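Long-range contacts in dimethyladenosine transferase, putative (Plasmodium falciparum, PDB 2H1R), which probably transfers methyl groups from S-adenosyl-L-methionine to N6 of adenines in ribosomal RNA, this chain holding the catalytic domain and a C-terminal helical part: residues N55-L60 with K82-E87; C135-F140 with S189-L194; K257-D262 with N290-H295. All coordinates share one frame; numbering follows the deposited sequence.

Contact 1 of 3, residues N55-L60 with K82-E87; sequences NLTVKL and KRCLYE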
ATOM      1  N   ASN A  55       5.624   8.103 -24.020  1.00 26.45           N
ATOM      2  CA  ASN A  55       4.981   9.425 -23.936  1.00 26.13           C
ATOM      3  C   ASN A  55       5.168  10.144 -22.592  1.00 25.07           C
ATOM      4  O   ASN A  55       5.429  11.352 -22.564  1.00 24.83           O
ATOM      5  CB  ASN A  55       3.477   9.308 -24.248  1.00 28.26           C
ATOM      6  CG  ASN A  55       3.160   9.547 -25.705  1.00 32.17           C
ATOM      7  OD1 ASN A  55       4.054   9.593 -26.541  1.00 35.57           O
ATOM      8  ND2 ASN A  55       1.863   9.707 -26.022  1.00 38.00           N
ATOM      9  N   LEU A  56       5.046   9.405 -21.486  1.00 23.60           N
ATOM     10  CA  LEU A  56       5.398   9.953 -20.156  1.00 23.66           C
ATOM     11  C   LEU A  56       6.928   9.977 -19.891  1.00 23.64           C
ATOM     12  O   LEU A  56       7.460  10.939 -19.310  1.00 22.52           O
ATOM     13  CB  LEU A  56       4.690   9.180 -19.038  1.00 23.74           C
ATOM     14  CG  LEU A  56       4.967   9.702 -17.617  1.00 25.00           C
ATOM     15  CD1 LEU A  56       4.416  11.100 -17.412  1.00 23.85           C
ATOM     16  CD2 LEU A  56       4.438   8.727 -16.540  1.00 24.29           C
ATOM     17  N   THR A  57       7.622   8.945 -20.340  1.00 22.92           N
ATOM     18  CA  THR A  57       9.094   8.873 -20.206  1.00 25.11           C
ATOM     19  C   THR A  57       9.805  10.145 -20.667  1.00 24.87           C
ATOM     20  O   THR A  57      10.648  10.704 -19.938  1.00 25.47           O
ATOM     21  CB  THR A  57       9.675   7.686 -20.982  1.00 25.23           C
ATOM     22  OG1 THR A  57       8.933   6.512 -20.669  1.00 27.29           O
ATOM     23  CG2 THR A  57      11.150   7.431 -20.574  1.00 26.97           C
ATOM     24  N   VAL A  58       9.461  10.614 -21.860  1.00 24.24           N
ATOM     25  CA  VAL A  58      10.128  11.773 -22.433  1.00 25.27           C
ATOM     26  C   VAL A  58       9.858  13.049 -21.628  1.00 25.33           C
ATOM     27  O   VAL A  58      10.627  14.015 -21.698  1.00 25.76           O
ATOM     28  CB  VAL A  58       9.811  11.936 -23.953  1.00 25.68           C
ATOM     29  CG1 VAL A  58      10.260  10.675 -24.732  1.00 27.30           C
ATOM     30  CG2 VAL A  58       8.326  12.251 -24.218  1.00 25.93           C
ATOM     31  N   LYS A  59       8.781  13.041 -20.833  1.00 24.16           N
ATOM     32  CA  LYS A  59       8.445  14.202 -20.022  1.00 24.03           C
ATOM     33  C   LYS A  59       9.138  14.148 -18.676  1.00 22.38           C
ATOM     34  O   LYS A  59       9.353  15.208 -18.041  1.00 22.33           O
ATOM     35  CB  LYS A  59       6.923  14.321 -19.806  1.00 24.00           C
ATOM     36  CG  LYS A  59       6.125  14.700 -21.052  1.00 26.95           C
ATOM     37  CD  LYS A  59       4.625  14.558 -20.801  1.00 28.38           C
ATOM     38  CE  LYS A  59       4.063  15.638 -19.874  1.00 32.42           C
ATOM     39  NZ  LYS A  59       4.050  16.959 -20.568  1.00 36.54           N
ATOM     40  N   LEU A  60       9.438  12.928 -18.225  1.00 20.51           N
ATOM     41  CA  LEU A  60      10.161  12.683 -16.951  1.00 22.15           C
ATOM     42  C   LEU A  60      11.668  12.990 -17.010  1.00 21.91           C
ATOM     43  O   LEU A  60      12.234  13.546 -16.084  1.00 22.10           O
ATOM     44  CB  LEU A  60       9.987  11.216 -16.506  1.00 21.46           C
ATOM     45  CG  LEU A  60       8.566  10.753 -16.102  1.00 22.52           C
ATOM     46  CD1 LEU A  60       8.576   9.243 -16.009  1.00 21.14           C
ATOM     47  CD2 LEU A  60       8.136  11.375 -14.790  1.00 21.83           C
ATOM     48  N   LYS A  82      15.253   4.253 -28.260  1.00 35.43           N
ATOM     49  CA  LYS A  82      15.567   5.023 -29.482  1.00 35.56           C
ATOM     50  C   LYS A  82      14.967   6.409 -29.467  1.00 34.52           C
ATOM     51  O   LYS A  82      15.626   7.395 -29.845  1.00 34.28           O
ATOM     52  CB  LYS A  82      15.088   4.290 -30.738  1.00 36.13           C
ATOM     53  CG  LYS A  82      15.989   3.126 -31.104  1.00 40.51           C
ATOM     54  CD  LYS A  82      15.358   2.237 -32.174  1.00 44.33           C
ATOM     55  CE  LYS A  82      16.175   0.961 -32.325  1.00 47.60           C
ATOM     56  NZ  LYS A  82      15.395  -0.080 -33.069  1.00 49.43           N
ATOM     57  N   ARG A  83      13.712   6.487 -29.041  1.00 32.76           N
ATOM     58  CA  ARG A  83      13.004   7.748 -28.977  1.00 32.62           C
ATOM     59  C   ARG A  83      13.691   8.744 -28.048  1.00 32.13           C
ATOM     60  O   ARG A  83      13.903   9.899 -28.412  1.00 32.54           O
ATOM     61  CB  ARG A  83      11.574   7.524 -28.493  1.00 31.93           C
ATOM     62  CG  ARG A  83      10.783   8.798 -28.440  1.00 32.60           C
ATOM     63  CD  ARG A  83       9.434   8.586 -27.832  1.00 30.71           C
ATOM     64  NE  ARG A  83       8.736   9.858 -27.801  1.00 32.49           N
ATOM     65  CZ  ARG A  83       7.476   9.998 -27.454  1.00 29.62           C
ATOM     66  NH1 ARG A  83       6.763   8.935 -27.107  1.00 30.04           N
ATOM     67  NH2 ARG A  83       6.941  11.214 -27.450  1.00 32.48           N
ATOM     68  N   CYS A  84      14.012   8.292 -26.843  1.00 31.92           N
ATOM     69  CA  CYS A  84      14.615   9.172 -25.837  1.00 32.39           C
ATOM     70  C   CYS A  84      16.013   9.661 -26.283  1.00 32.51           C
ATOM     71  O   CYS A  84      16.315  10.847 -26.173  1.00 32.66           O
ATOM     72  CB  CYS A  84      14.638   8.463 -24.487  1.00 31.74           C
ATOM     73  SG  CYS A  84      12.913   8.173 -23.839  1.00 33.99           S
ATOM     74  N   LEU A  85      16.828   8.746 -26.800  1.00 33.74           N
ATOM     75  CA  LEU A  85      18.141   9.081 -27.371  1.00 35.57           C
ATOM     76  C   LEU A  85      17.990  10.149 -28.442  1.00 36.10           C
ATOM     77  O   LEU A  85      18.659  11.183 -28.396  1.00 35.58           O
ATOM     78  CB  LEU A  85      18.816   7.833 -27.951  1.00 35.71           C
ATOM     79  CG  LEU A  85      19.447   6.836 -26.969  1.00 37.81           C
ATOM     80  CD1 LEU A  85      19.791   5.515 -27.637  1.00 39.01           C
ATOM     81  CD2 LEU A  85      20.707   7.445 -26.322  1.00 39.84           C
ATOM     82  N   TYR A  86      17.064   9.914 -29.375  1.00 37.09           N
ATOM     83  CA  TYR A  86      16.753  10.855 -30.458  1.00 37.78           C
ATOM     84  C   TYR A  86      16.411  12.256 -29.991  1.00 37.83           C
ATOM     85  O   TYR A  86      16.778  13.263 -30.652  1.00 37.51           O
ATOM     86  CB  TYR A  86      15.594  10.331 -31.318  1.00 39.84           C
ATOM     87  CG  TYR A  86      15.330  11.185 -32.538  1.00 41.62           C
ATOM     88  CD1 TYR A  86      16.123  11.052 -33.676  1.00 44.07           C
ATOM     89  CD2 TYR A  86      14.309  12.138 -32.547  1.00 43.54           C
ATOM     90  CE1 TYR A  86      15.902  11.849 -34.807  1.00 45.46           C
ATOM     91  CE2 TYR A  86      14.071  12.937 -33.674  1.00 45.07           C
ATOM     92  CZ  TYR A  86      14.877  12.779 -34.803  1.00 45.05           C
ATOM     93  OH  TYR A  86      14.662  13.546 -35.938  1.00 45.13           O
ATOM     94  N   GLU A  87      15.670  12.346 -28.890  1.00 36.38           N
ATOM     95  CA  GLU A  87      15.293  13.654 -28.376  1.00 36.64           C
ATOM     96  C   GLU A  87      16.385  14.273 -27.496  1.00 35.29           C
ATOM     97  O   GLU A  87      16.200  15.357 -26.961  1.00 36.64           O
ATOM     98  CB  GLU A  87      13.942  13.597 -27.645  1.00 37.25           C
ATOM     99  CG  GLU A  87      12.812  13.098 -28.559  1.00 38.37           C
ATOM    100  CD  GLU A  87      11.466  12.972 -27.862  1.00 39.45           C
ATOM    101  OE1 GLU A  87      11.250  13.672 -26.840  1.00 42.26           O
ATOM    102  OE2 GLU A  87      10.610  12.187 -28.366  1.00 41.98           O
TER
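V58 and R83 carry this contact between two helical segments of the Rossmann-like class I methyltransferase domain. One is the short helix 57-60 after the glycine-rich loop that follows strand 45-49, the first strand of the main sheet in chain order; the other is the end of helix 74-86, which follows the next strand in sequence. R83 sets CG anti to its backbone N (chi1 -179°) and stays extended to NE, so its guanidinium spans the groove between the segments. V58 lies across it at about a right angle, with CG1 over one face of the guanidinium, 3.5 Å from R83 NE. A branched, compact valine suits this place: it packs on a flat cation without competing for its N-H groups, which point outward in the plane. There N55 OD1 accepts from R83 NH1 at 2.8 Å, nearly straight (167°) and in both the carbonyl and the guanidinium planes, although amide and guanidinium are turned 74° apart. NH2 adds only a weak bond to the same oxygen, while NH1 also reaches the backbone O of T53 in the glycine-rich loop. Four residues on, E87 forms a salt bridge from OE2 to R83 NE at 3.0 Å. Gripped from two edges, the guanidinium can hardly rotate, and the carboxylate probably balances its charge. Deeper in, T57 turns its methyl toward C84 and gives its hydroxyl to a hydrogen bond with E48. The C84 sulfur meets two methyl carbons, T57 CG2 and V58 CG1, each 3.8 Å from SG.

Contact 2 of 3, residues C135-F140 with S189-L194; sequences CAVLMF and SVIVKL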
ATOM      1  N   CYS A 135       7.628   9.910  -3.071  1.00 25.16           N
ATOM      2  CA  CYS A 135       6.242   9.847  -3.517  1.00 25.57           C
ATOM      3  C   CYS A 135       6.017   8.918  -4.687  1.00 23.96           C
ATOM      4  O   CYS A 135       6.940   8.569  -5.390  1.00 22.49           O
ATOM      5  CB  CYS A 135       5.697  11.251  -3.786  1.00 26.70           C
ATOM      6  SG  CYS A 135       5.353  11.725  -5.443  1.00 35.99           S
ATOM      7  N   ALA A 136       4.774   8.493  -4.866  1.00 22.83           N
ATOM      8  CA  ALA A 136       4.410   7.616  -5.968  1.00 22.42           C
ATOM      9  C   ALA A 136       3.121   8.156  -6.577  1.00 21.74           C
ATOM     10  O   ALA A 136       2.217   8.509  -5.847  1.00 22.91           O
ATOM     11  CB  ALA A 136       4.208   6.155  -5.461  1.00 22.25           C
ATOM     12  N   VAL A 137       3.052   8.248  -7.896  1.00 21.77           N
ATOM     13  CA  VAL A 137       1.840   8.684  -8.594  1.00 20.70           C
ATOM     14  C   VAL A 137       1.406   7.452  -9.410  1.00 20.57           C
ATOM     15  O   VAL A 137       2.127   6.985 -10.301  1.00 19.53           O
ATOM     16  CB  VAL A 137       2.090   9.922  -9.459  1.00 21.41           C
ATOM     17  CG1 VAL A 137       0.788  10.416 -10.073  1.00 20.38           C
ATOM     18  CG2 VAL A 137       2.742  11.059  -8.592  1.00 21.25           C
ATOM     19  N   LEU A 138       0.258   6.883  -9.042  1.00 20.18           N
ATOM     20  CA  LEU A 138      -0.120   5.538  -9.505  1.00 21.02           C
ATOM     21  C   LEU A 138      -1.498   5.561 -10.158  1.00 21.37           C
ATOM     22  O   LEU A 138      -2.435   6.106  -9.583  1.00 21.97           O
ATOM     23  CB  LEU A 138      -0.078   4.527  -8.330  1.00 20.89           C
ATOM     24  CG  LEU A 138       1.244   4.380  -7.509  1.00 22.76           C
ATOM     25  CD1 LEU A 138       1.066   3.582  -6.199  1.00 25.35           C
ATOM     26  CD2 LEU A 138       2.352   3.779  -8.299  1.00 23.42           C
ATOM     27  N   MET A 139      -1.625   4.948 -11.330  1.00 22.69           N
ATOM     28  CA  MET A 139      -2.937   4.812 -11.956  1.00 25.64           C
ATOM     29  C   MET A 139      -3.482   3.391 -11.762  1.00 24.88           C
ATOM     30  O   MET A 139      -2.786   2.402 -12.016  1.00 25.55           O
ATOM     31  CB  MET A 139      -2.882   5.234 -13.419  1.00 25.10           C
ATOM     32  CG  MET A 139      -4.162   5.018 -14.177  1.00 27.00           C
ATOM     33  SD  MET A 139      -4.086   5.957 -15.700  1.00 32.65           S
ATOM     34  CE  MET A 139      -3.116   4.872 -16.693  1.00 32.94           C
ATOM     35  N   PHE A 140      -4.694   3.314 -11.226  1.00 26.07           N
ATOM     36  CA  PHE A 140      -5.363   2.033 -10.969  1.00 27.04           C
ATOM     37  C   PHE A 140      -6.749   2.024 -11.598  1.00 27.98           C
ATOM     38  O   PHE A 140      -7.396   3.057 -11.732  1.00 28.18           O
ATOM     39  CB  PHE A 140      -5.561   1.791  -9.453  1.00 26.43           C
ATOM     40  CG  PHE A 140      -4.287   1.620  -8.654  1.00 25.74           C
ATOM     41  CD1 PHE A 140      -3.612   0.400  -8.640  1.00 25.73           C
ATOM     42  CD2 PHE A 140      -3.826   2.647  -7.838  1.00 27.15           C
ATOM     43  CE1 PHE A 140      -2.452   0.224  -7.889  1.00 24.48           C
ATOM     44  CE2 PHE A 140      -2.661   2.489  -7.063  1.00 25.92           C
ATOM     45  CZ  PHE A 140      -1.966   1.257  -7.096  1.00 25.22           C
ATOM     46  N   SER A 189     -10.375   4.568 -14.918  1.00 30.89           N
ATOM     47  CA  SER A 189      -9.219   4.548 -13.998  1.00 28.96           C
ATOM     48  C   SER A 189      -9.149   5.802 -13.148  1.00 27.20           C
ATOM     49  O   SER A 189      -9.904   6.750 -13.350  1.00 26.46           O
ATOM     50  CB  SER A 189      -7.900   4.364 -14.760  1.00 29.32           C
ATOM     51  OG  SER A 189      -7.792   3.091 -15.394  1.00 30.15           O
ATOM     52  N   VAL A 190      -8.232   5.793 -12.183  1.00 25.51           N
ATOM     53  CA  VAL A 190      -8.057   6.886 -11.252  1.00 24.62           C
ATOM     54  C   VAL A 190      -6.557   6.935 -10.951  1.00 23.83           C
ATOM     55  O   VAL A 190      -5.928   5.894 -10.811  1.00 24.04           O
ATOM     56  CB  VAL A 190      -8.829   6.645  -9.924  1.00 24.57           C
ATOM     57  CG1 VAL A 190      -8.448   7.697  -8.839  1.00 26.09           C
ATOM     58  CG2 VAL A 190     -10.344   6.675 -10.163  1.00 25.99           C
ATOM     59  N   ILE A 191      -6.018   8.143 -10.879  1.00 22.35           N
ATOM     60  CA  ILE A 191      -4.637   8.353 -10.465  1.00 21.93           C
ATOM     61  C   ILE A 191      -4.627   8.857  -9.046  1.00 21.36           C
ATOM     62  O   ILE A 191      -5.340   9.817  -8.703  1.00 22.58           O
ATOM     63  CB  ILE A 191      -3.906   9.354 -11.401  1.00 21.62           C
ATOM     64  CG1 ILE A 191      -3.928   8.759 -12.826  1.00 23.49           C
ATOM     65  CG2 ILE A 191      -2.460   9.607 -10.848  1.00 21.75           C
ATOM     66  CD1 ILE A 191      -3.600   9.700 -13.920  1.00 26.39           C
ATOM     67  N   VAL A 192      -3.821   8.198  -8.226  1.00 21.41           N
ATOM     68  CA  VAL A 192      -3.682   8.543  -6.805  1.00 21.78           C
ATOM     69  C   VAL A 192      -2.216   8.868  -6.527  1.00 22.48           C
ATOM     70  O   VAL A 192      -1.321   8.437  -7.297  1.00 23.02           O
ATOM     71  CB  VAL A 192      -4.165   7.400  -5.855  1.00 21.98           C
ATOM     72  CG1 VAL A 192      -5.649   7.107  -6.056  1.00 20.92           C
ATOM     73  CG2 VAL A 192      -3.392   6.142  -6.061  1.00 22.17           C
ATOM     74  N   LYS A 193      -1.991   9.646  -5.477  1.00 22.66           N
ATOM     75  CA  LYS A 193      -0.653   9.990  -4.997  1.00 24.98           C
ATOM     76  C   LYS A 193      -0.473   9.479  -3.591  1.00 24.41           C
ATOM     77  O   LYS A 193      -1.384   9.596  -2.762  1.00 24.48           O
ATOM     78  CB  LYS A 193      -0.476  11.514  -5.019  1.00 24.64           C
ATOM     79  CG  LYS A 193       0.919  12.019  -4.568  1.00 27.35           C
ATOM     80  CD  LYS A 193       1.000  13.563  -4.722  1.00 27.40           C
ATOM     81  CE  LYS A 193       0.312  14.284  -3.547  1.00 33.51           C
ATOM     82  NZ  LYS A 193       0.262  15.825  -3.657  1.00 33.82           N
ATOM     83  N   LEU A 194       0.675   8.854  -3.357  1.00 24.33           N
ATOM     84  CA  LEU A 194       1.058   8.322  -2.056  1.00 24.58           C
ATOM     85  C   LEU A 194       2.317   9.046  -1.605  1.00 24.97           C
ATOM     86  O   LEU A 194       3.318   9.046  -2.346  1.00 24.71           O
ATOM     87  CB  LEU A 194       1.408   6.835  -2.121  1.00 23.21           C
ATOM     88  CG  LEU A 194       0.494   5.786  -2.758  1.00 26.89           C
ATOM     89  CD1 LEU A 194       0.994   4.372  -2.453  1.00 29.21           C
ATOM     90  CD2 LEU A 194      -0.912   5.975  -2.281  1.00 28.04           C
TER
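V137 swings CG1 anti to its backbone N (chi1 -175°), and I191 does the same with CG2; the two methyls meet at 3.4 Å between V137 CG1 and I191 CG2, tighter than usual van der Waals contact. In I191 the other branch, CG1, lies beside the backbone N and touches M139 CB at 3.7 Å. These residues share one face of the sheet, where M139 also reaches N113, a predicted S-adenosyl-L-methionine-binding residue. On the other face F140 (chi1 -65°) turns a ring edge to V192 CG2, which is 3.9 Å from F140 CE2, and L138 CD1 meets L194 CD1 at 3.8 Å, the two side chains crossing at about a right angle. Helices 119-128 and 142-148 pack against this second face, so leucine, valine and phenylalanine suit it. The backbones form an antiparallel ladder of six hydrogen bonds, at the hydrogen-bonded pairs A136-L194, L138-V192 and F140-V190; the bond from L138 N to V192 O is 2.8 Å long and almost straight (173°). This is the junction in the class I methyltransferase sheet, order 3-2-1-4-5-7-6, where the parallel strands meet the antiparallel seventh. Apolar groups above and below shield the ladder, so the buried amides and carbonyls of these three pairs are satisfied by one another, which is consistent with a firm join beside the predicted cofactor pocket.

Contact 3 of 3, residues K257-D262 with N290-H295; sequences KKYCLD and NKKGIH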
ATOM      1  N   LYS A 257      -8.629 -15.971  28.249  1.00 24.41           N
ATOM      2  CA  LYS A 257      -9.764 -15.227  27.674  1.00 24.85           C
ATOM      3  C   LYS A 257      -9.952 -13.846  28.320  1.00 24.37           C
ATOM      4  O   LYS A 257     -10.087 -12.839  27.608  1.00 24.43           O
ATOM      5  CB  LYS A 257     -11.050 -16.035  27.744  1.00 24.64           C
ATOM      6  CG  LYS A 257     -12.250 -15.294  27.168  1.00 27.05           C
ATOM      7  CD  LYS A 257     -13.485 -16.174  27.229  1.00 32.51           C
ATOM      8  CE  LYS A 257     -14.728 -15.354  26.924  1.00 34.71           C
ATOM      9  NZ  LYS A 257     -15.907 -16.277  26.896  1.00 36.33           N
ATOM     10  N   LYS A 258      -9.941 -13.786  29.663  1.00 24.60           N
ATOM     11  CA  LYS A 258     -10.043 -12.503  30.385  1.00 25.86           C
ATOM     12  C   LYS A 258      -8.823 -11.579  30.188  1.00 25.26           C
ATOM     13  O   LYS A 258      -8.951 -10.352  30.020  1.00 24.84           O
ATOM     14  CB  LYS A 258     -10.279 -12.761  31.891  1.00 25.57           C
ATOM     15  CG  LYS A 258     -10.851 -11.574  32.629  1.00 29.32           C
ATOM     16  CD  LYS A 258     -11.166 -11.953  34.109  1.00 29.37           C
ATOM     17  CE  LYS A 258     -11.890 -10.833  34.822  1.00 36.03           C
ATOM     18  NZ  LYS A 258     -13.297 -10.729  34.300  1.00 40.19           N
ATOM     19  N   TYR A 259      -7.645 -12.178  30.254  1.00 25.69           N
ATOM     20  CA  TYR A 259      -6.359 -11.521  29.926  1.00 26.60           C
ATOM     21  C   TYR A 259      -6.407 -10.778  28.575  1.00 26.56           C
ATOM     22  O   TYR A 259      -6.066  -9.598  28.479  1.00 27.00           O
ATOM     23  CB  TYR A 259      -5.271 -12.591  29.872  1.00 26.12           C
ATOM     24  CG  TYR A 259      -3.856 -12.048  29.888  1.00 27.01           C
ATOM     25  CD1 TYR A 259      -3.415 -11.166  30.899  1.00 28.32           C
ATOM     26  CD2 TYR A 259      -2.960 -12.411  28.887  1.00 28.26           C
ATOM     27  CE1 TYR A 259      -2.084 -10.671  30.877  1.00 26.51           C
ATOM     28  CE2 TYR A 259      -1.658 -11.933  28.874  1.00 24.97           C
ATOM     29  CZ  TYR A 259      -1.229 -11.103  29.870  1.00 25.51           C
ATOM     30  OH  TYR A 259       0.069 -10.660  29.793  1.00 25.24           O
ATOM     31  N   CYS A 260      -6.833 -11.494  27.547  1.00 27.92           N
ATOM     32  CA  CYS A 260      -6.925 -10.965  26.191  1.00 27.88           C
ATOM     33  C   CYS A 260      -8.081  -9.927  26.056  1.00 27.17           C
ATOM     34  O   CYS A 260      -7.879  -8.809  25.583  1.00 25.61           O
ATOM     35  CB  CYS A 260      -7.058 -12.163  25.224  1.00 28.97           C
ATOM     36  SG  CYS A 260      -7.093 -11.817  23.470  1.00 34.80           S
ATOM     37  N   LEU A 261      -9.279 -10.259  26.529  1.00 27.47           N
ATOM     38  CA  LEU A 261     -10.435  -9.332  26.423  1.00 26.61           C
ATOM     39  C   LEU A 261     -10.267  -8.071  27.242  1.00 26.34           C
ATOM     40  O   LEU A 261     -10.827  -7.021  26.899  1.00 25.70           O
ATOM     41  CB  LEU A 261     -11.756 -10.019  26.832  1.00 27.39           C
ATOM     42  CG  LEU A 261     -12.617 -10.704  25.778  1.00 29.03           C
ATOM     43  CD1 LEU A 261     -11.811 -11.429  24.736  1.00 30.67           C
ATOM     44  CD2 LEU A 261     -13.670 -11.623  26.414  1.00 28.63           C
ATOM     45  N   ASP A 262      -9.512  -8.169  28.341  1.00 25.20           N
ATOM     46  CA  ASP A 262      -9.165  -6.995  29.151  1.00 25.52           C
ATOM     47  C   ASP A 262      -8.439  -5.876  28.349  1.00 24.45           C
ATOM     48  O   ASP A 262      -8.490  -4.696  28.703  1.00 23.89           O
ATOM     49  CB  ASP A 262      -8.294  -7.413  30.349  1.00 27.21           C
ATOM     50  CG  ASP A 262      -9.105  -7.926  31.547  1.00 31.81           C
ATOM     51  OD1 ASP A 262     -10.368  -7.846  31.554  1.00 35.71           O
ATOM     52  OD2 ASP A 262      -8.447  -8.428  32.501  1.00 37.12           O
ATOM     53  N   ASN A 290       0.669  -6.344  22.387  1.00 18.59           N
ATOM     54  CA  ASN A 290       2.111  -6.708  22.470  1.00 20.45           C
ATOM     55  C   ASN A 290       2.689  -6.489  23.885  1.00 20.29           C
ATOM     56  O   ASN A 290       3.538  -7.276  24.331  1.00 20.32           O
ATOM     57  CB  ASN A 290       2.935  -5.935  21.451  1.00 19.72           C
ATOM     58  CG  ASN A 290       2.754  -6.425  20.024  1.00 23.09           C
ATOM     59  OD1 ASN A 290       3.257  -5.781  19.114  1.00 24.34           O
ATOM     60  ND2 ASN A 290       2.122  -7.598  19.822  1.00 21.71           N
ATOM     61  N   LYS A 291       2.243  -5.429  24.563  1.00 20.44           N
ATOM     62  CA  LYS A 291       2.650  -5.120  25.951  1.00 23.54           C
ATOM     63  C   LYS A 291       2.347  -6.289  26.895  1.00 23.96           C
ATOM     64  O   LYS A 291       3.114  -6.577  27.850  1.00 23.69           O
ATOM     65  CB  LYS A 291       1.980  -3.818  26.410  1.00 24.38           C
ATOM     66  CG  LYS A 291       2.574  -3.099  27.557  1.00 26.02           C
ATOM     67  CD  LYS A 291       2.134  -1.602  27.570  1.00 26.43           C
ATOM     68  N   LYS A 292       1.286  -7.029  26.585  1.00 23.56           N
ATOM     69  CA  LYS A 292       0.927  -8.244  27.350  1.00 23.46           C
ATOM     70  C   LYS A 292       1.606  -9.500  26.897  1.00 22.76           C
ATOM     71  O   LYS A 292       1.326 -10.581  27.423  1.00 23.95           O
ATOM     72  CB  LYS A 292      -0.587  -8.454  27.299  1.00 23.00           C
ATOM     73  CG  LYS A 292      -1.305  -7.544  28.254  1.00 23.91           C
ATOM     74  CD  LYS A 292      -2.818  -7.771  28.257  1.00 28.54           C
ATOM     75  CE  LYS A 292      -3.400  -7.411  29.645  1.00 31.53           C
ATOM     76  NZ  LYS A 292      -4.842  -7.753  29.797  1.00 31.46           N
ATOM     77  N   GLY A 293       2.480  -9.390  25.894  1.00 21.09           N
ATOM     78  CA  GLY A 293       3.105 -10.579  25.301  1.00 20.38           C
ATOM     79  C   GLY A 293       2.246 -11.338  24.308  1.00 20.33           C
ATOM     80  O   GLY A 293       2.532 -12.488  23.995  1.00 22.80           O
ATOM     81  N   ILE A 294       1.167 -10.714  23.842  1.00 20.91           N
ATOM     82  CA  ILE A 294       0.302 -11.332  22.827  1.00 20.85           C
ATOM     83  C   ILE A 294       0.716 -10.775  21.455  1.00 20.60           C
ATOM     84  O   ILE A 294       0.569  -9.588  21.188  1.00 20.11           O
ATOM     85  CB  ILE A 294      -1.215 -11.055  23.113  1.00 20.72           C
ATOM     86  CG1 ILE A 294      -1.625 -11.660  24.473  1.00 19.64           C
ATOM     87  CG2 ILE A 294      -2.122 -11.630  21.974  1.00 18.69           C
ATOM     88  CD1 ILE A 294      -2.940 -11.113  25.061  1.00 20.28           C
ATOM     89  N   HIS A 295       1.239 -11.675  20.627  1.00 21.81           N
ATOM     90  CA  HIS A 295       1.749 -11.396  19.309  1.00 22.18           C
ATOM     91  C   HIS A 295       0.921 -12.100  18.231  1.00 23.48           C
ATOM     92  O   HIS A 295       0.357 -13.185  18.462  1.00 24.07           O
ATOM     93  CB  HIS A 295       3.246 -11.795  19.229  1.00 22.83           C
ATOM     94  CG  HIS A 295       4.113 -10.920  20.080  1.00 22.33           C
ATOM     95  ND1 HIS A 295       4.758  -9.812  19.578  1.00 23.84           N
ATOM     96  CD2 HIS A 295       4.345 -10.918  21.419  1.00 25.12           C
ATOM     97  CE1 HIS A 295       5.399  -9.196  20.558  1.00 25.85           C
ATOM     98  NE2 HIS A 295       5.158  -9.841  21.688  1.00 23.43           N
TER
HETATM   99  O   HOH W   1      -5.747  -8.415  32.561  1.00 51.19           O
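The Y259 ring carries the aliphatic chain of K292 over one face, with CD 3.9 Å above the plane and offset toward the rim; I294 CD1 approaches obliquely, 4.0 Å from Y259 CD2, and the ring of Y240 also meets it. Lysine suits this place because its apolar methylene chain can lie on the ring while the ammonium at its tip reaches a carbonyl. Extended beyond CG, K292 runs along the tyrosine in the opposite direction, so that each polar end finds the other's backbone: K292 NZ donates to Y259 O at 2.6 Å, and Y259 OH donates to K292 O at 2.7 Å, both in the carbonyl plane on a lone pair. From that position NZ also makes an off-centre cation-pi contact, 4.5 Å from the centroid of the Y259 ring. A water accepts from NZ and donates to D262 OD2, linking charges too far apart for a salt bridge. G293, with positive phi (80°), closes helix 279-291 in a Schellman motif and leads the chain to I294, whose CD1 also touches C260. The contact thus ties the middle of helix 256-266 to the end of helix 279-291 in the C-terminal helical part, with L236 of helix 230-246 packed against both C260 and I294.

Overall arrangement
From the N terminus the three contacts come in series; none encloses or crosses another. Contact 1 closes a loop of 21 residues holding strand 66-70 and most of helix 74-86, joining the helical segments that follow strands 45-49 and 66-70, near the predicted cofactor site. Contact 2 closes the longest loop, 48 residues, and joins strand 135-141 to 189-196, the one strand of the sheet that runs against the others, with 168-176 at the edge beyond it; its centre lies about 21 Å from that of contact 1. Contact 3 spans 27 residues and joins two helices of the C-terminal part. The centres of contacts 1 and 3 are about 57 Å apart, on opposite sides of the chain's centre.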